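Local coordinates for protein trans-4-hydroxy-L-proline dehydratase (Clostridioides difficile 70-100-2010, PDB 6VXC) that uses a glycyl radical to dehydrate trans-4-hydroxy-L-proline to (S)-1-pyrroline-5-carboxylate in the anaerobic breakdown of hydroxyproline, at residues Lys491-Asp499 with Ala512-Met520. Residues are numbered along the deposited sequence; the frame is centred on the assembly and turned at random.
Sequences KQIGIETGD and AFKKQLHYM
A bend at chi2 (-80°) turns the amide of Gln516 from helix 506-538 toward the backbone of Ile495, while in Thr497 a chi1 of 44° sets OG1 between the backbone N and the carbonyl carbon, facing the same amide. Glutamine suits this place because it can give and accept at once. Gln516 NE2 donates to Ile495 O at 2.7 Å and to Thr497 OG1 at 3.1 Å. Gln516 OE1 takes a weak bond from Ile495 N (3.3 Å). The bond to Ile495 O is bent, the carbonyl oxygen lying 26° out of the amide plane. Glycine, having no side chain, lets Gly494 CA pass 3.6 Å from Gln516 OE1. One turn on, the branched Ile495 sets CG2 over the centre of the Tyr519 ring, 3.5 Å from the centroid, a CH-pi contact. Ile493 O lies at the ring edge. At the other end the small Ala512 admits Thr497, their CB atoms 3.8 Å apart, and a water donates to Thr497 O and weakly accepts from Lys515 NZ. Helix 473-481 packs against Ala512 and Gln516. Buried Gln516 thus reaches both backbone polar groups of Ile495, the N-H only weakly, giving this irregular segment side-chain amide bonds in place of strand pairing.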
# COMPACT_ATOMS: atom_id res chain seq x y z
N LYS A 491 -3.58 -31.63 -3.33
CA LYS A 491 -3.15 -31.93 -1.97
C LYS A 491 -4.29 -31.64 -1.01
O LYS A 491 -5.19 -30.84 -1.30
CB LYS A 491 -1.92 -31.12 -1.55
CG LYS A 491 -0.73 -31.33 -2.44
CD LYS A 491 0.59 -31.08 -1.70
CE LYS A 491 0.64 -29.76 -0.98
NZ LYS A 491 2.03 -29.44 -0.49
N GLN A 492 -4.23 -32.28 0.15
CA GLN A 492 -5.13 -31.99 1.26
C GLN A 492 -4.63 -30.72 1.96
O GLN A 492 -3.69 -30.77 2.75
CB GLN A 492 -5.19 -33.16 2.23
CG GLN A 492 -6.23 -33.01 3.33
CD GLN A 492 -7.66 -33.11 2.82
OE1 GLN A 492 -7.90 -33.48 1.68
NE2 GLN A 492 -8.61 -32.75 3.66
N ILE A 493 -5.29 -29.60 1.70
CA ILE A 493 -4.86 -28.31 2.22
C ILE A 493 -5.69 -27.89 3.43
O ILE A 493 -5.16 -27.36 4.40
CB ILE A 493 -4.91 -27.23 1.10
CG1 ILE A 493 -3.92 -27.59 -0.02
CG2 ILE A 493 -4.71 -25.81 1.65
CD1 ILE A 493 -2.49 -27.68 0.45
N GLY A 494 -6.99 -28.17 3.40
CA GLY A 494 -7.89 -27.84 4.48
C GLY A 494 -8.22 -29.04 5.36
O GLY A 494 -7.47 -30.02 5.43
N ILE A 495 -9.36 -28.95 6.05
CA ILE A 495 -9.82 -29.99 6.96
C ILE A 495 -11.02 -30.71 6.34
O ILE A 495 -11.60 -30.26 5.36
CB ILE A 495 -10.19 -29.43 8.35
CG1 ILE A 495 -11.15 -28.24 8.21
CG2 ILE A 495 -8.93 -28.99 9.08
CD1 ILE A 495 -11.77 -27.77 9.52
N GLU A 496 -11.39 -31.85 6.93
CA GLU A 496 -12.52 -32.66 6.44
C GLU A 496 -13.82 -32.15 7.04
O GLU A 496 -14.21 -32.54 8.13
CB GLU A 496 -12.32 -34.13 6.76
CG GLU A 496 -11.27 -34.82 5.92
CD GLU A 496 -11.09 -36.31 6.28
OE1 GLU A 496 -12.00 -36.89 6.91
OE2 GLU A 496 -10.04 -36.87 5.92
N THR A 497 -14.52 -31.27 6.32
CA THR A 497 -15.80 -30.78 6.81
C THR A 497 -16.99 -31.57 6.28
O THR A 497 -18.13 -31.28 6.66
CB THR A 497 -15.96 -29.28 6.48
OG1 THR A 497 -15.54 -29.03 5.13
CG2 THR A 497 -15.12 -28.44 7.43
N GLY A 498 -16.76 -32.57 5.44
CA GLY A 498 -17.82 -33.43 4.97
C GLY A 498 -17.92 -33.45 3.46
O GLY A 498 -17.45 -32.52 2.79
N ASP A 499 -18.46 -34.52 2.92
CA ASP A 499 -18.80 -34.60 1.50
C ASP A 499 -19.95 -33.65 1.22
O ASP A 499 -21.03 -33.83 1.79
CB ASP A 499 -19.16 -36.04 1.12
CG ASP A 499 -19.39 -36.20 -0.37
OD1 ASP A 499 -19.93 -35.27 -1.01
OD2 ASP A 499 -19.02 -37.26 -0.91
N ALA A 512 -19.99 -25.50 7.12
CA ALA A 512 -18.76 -26.14 6.67
C ALA A 512 -17.77 -25.11 6.13
O ALA A 512 -16.57 -25.18 6.42
CB ALA A 512 -19.07 -27.19 5.60
N PHE A 513 -18.25 -24.14 5.35
CA PHE A 513 -17.38 -23.06 4.88
C PHE A 513 -16.77 -22.30 6.05
O PHE A 513 -15.57 -21.99 6.03
CB PHE A 513 -18.17 -22.10 4.00
CG PHE A 513 -17.49 -20.77 3.76
CD1 PHE A 513 -16.46 -20.66 2.84
CD2 PHE A 513 -17.86 -19.65 4.48
CE1 PHE A 513 -15.83 -19.44 2.62
CE2 PHE A 513 -17.22 -18.43 4.29
CZ PHE A 513 -16.20 -18.32 3.36
N LYS A 514 -17.58 -21.96 7.05
CA LYS A 514 -17.06 -21.24 8.20
C LYS A 514 -16.01 -22.04 8.96
O LYS A 514 -15.03 -21.47 9.46
CB LYS A 514 -18.22 -20.84 9.12
CG LYS A 514 -19.08 -19.72 8.54
CD LYS A 514 -19.96 -19.06 9.60
CE LYS A 514 -21.10 -19.96 10.06
NZ LYS A 514 -22.06 -19.31 11.02
N LYS A 515 -16.15 -23.37 8.99
CA LYS A 515 -15.11 -24.19 9.61
C LYS A 515 -13.83 -24.19 8.79
O LYS A 515 -12.74 -24.11 9.36
CB LYS A 515 -15.59 -25.63 9.80
CG LYS A 515 -16.67 -25.82 10.85
CD LYS A 515 -16.92 -27.32 11.01
CE LYS A 515 -18.22 -27.62 11.71
NZ LYS A 515 -18.42 -29.10 11.73
N GLN A 516 -13.93 -24.26 7.46
CA GLN A 516 -12.72 -24.14 6.66
C GLN A 516 -12.07 -22.78 6.87
O GLN A 516 -10.85 -22.70 7.01
CB GLN A 516 -13.03 -24.37 5.18
CG GLN A 516 -13.51 -25.77 4.86
CD GLN A 516 -12.38 -26.76 4.76
OE1 GLN A 516 -11.21 -26.41 4.89
NE2 GLN A 516 -12.73 -28.01 4.51
N LEU A 517 -12.87 -21.72 6.93
CA LEU A 517 -12.36 -20.38 7.18
C LEU A 517 -11.62 -20.30 8.52
O LEU A 517 -10.52 -19.75 8.60
CB LEU A 517 -13.51 -19.38 7.16
CG LEU A 517 -13.23 -17.90 7.38
CD1 LEU A 517 -12.21 -17.42 6.38
CD2 LEU A 517 -14.54 -17.12 7.22
N HIS A 518 -12.24 -20.81 9.58
CA HIS A 518 -11.62 -20.81 10.90
C HIS A 518 -10.27 -21.49 10.87
O HIS A 518 -9.29 -20.97 11.40
CB HIS A 518 -12.55 -21.49 11.91
CG HIS A 518 -11.96 -21.66 13.28
ND1 HIS A 518 -11.72 -20.59 14.13
CD2 HIS A 518 -11.58 -22.76 13.96
CE1 HIS A 518 -11.22 -21.04 15.27
NE2 HIS A 518 -11.12 -22.35 15.19
N TYR A 519 -10.19 -22.65 10.22
CA TYR A 519 -8.92 -23.37 10.14
C TYR A 519 -7.87 -22.56 9.39
O TYR A 519 -6.73 -22.43 9.83
CB TYR A 519 -9.15 -24.71 9.45
CG TYR A 519 -7.90 -25.53 9.24
CD1 TYR A 519 -7.23 -26.10 10.32
CD2 TYR A 519 -7.41 -25.77 7.97
CE1 TYR A 519 -6.10 -26.87 10.14
CE2 TYR A 519 -6.28 -26.54 7.76
CZ TYR A 519 -5.63 -27.09 8.85
OH TYR A 519 -4.51 -27.86 8.67
N MET A 520 -8.25 -21.99 8.24
CA MET A 520 -7.27 -21.27 7.44
C MET A 520 -6.80 -20.00 8.15
O MET A 520 -5.62 -19.63 8.07
CB MET A 520 -7.87 -20.96 6.06
CG MET A 520 -6.85 -20.63 4.96
SD MET A 520 -5.53 -21.85 4.77
CE MET A 520 -6.52 -23.32 4.55
O HOH W 1 -19.11 -29.79 8.50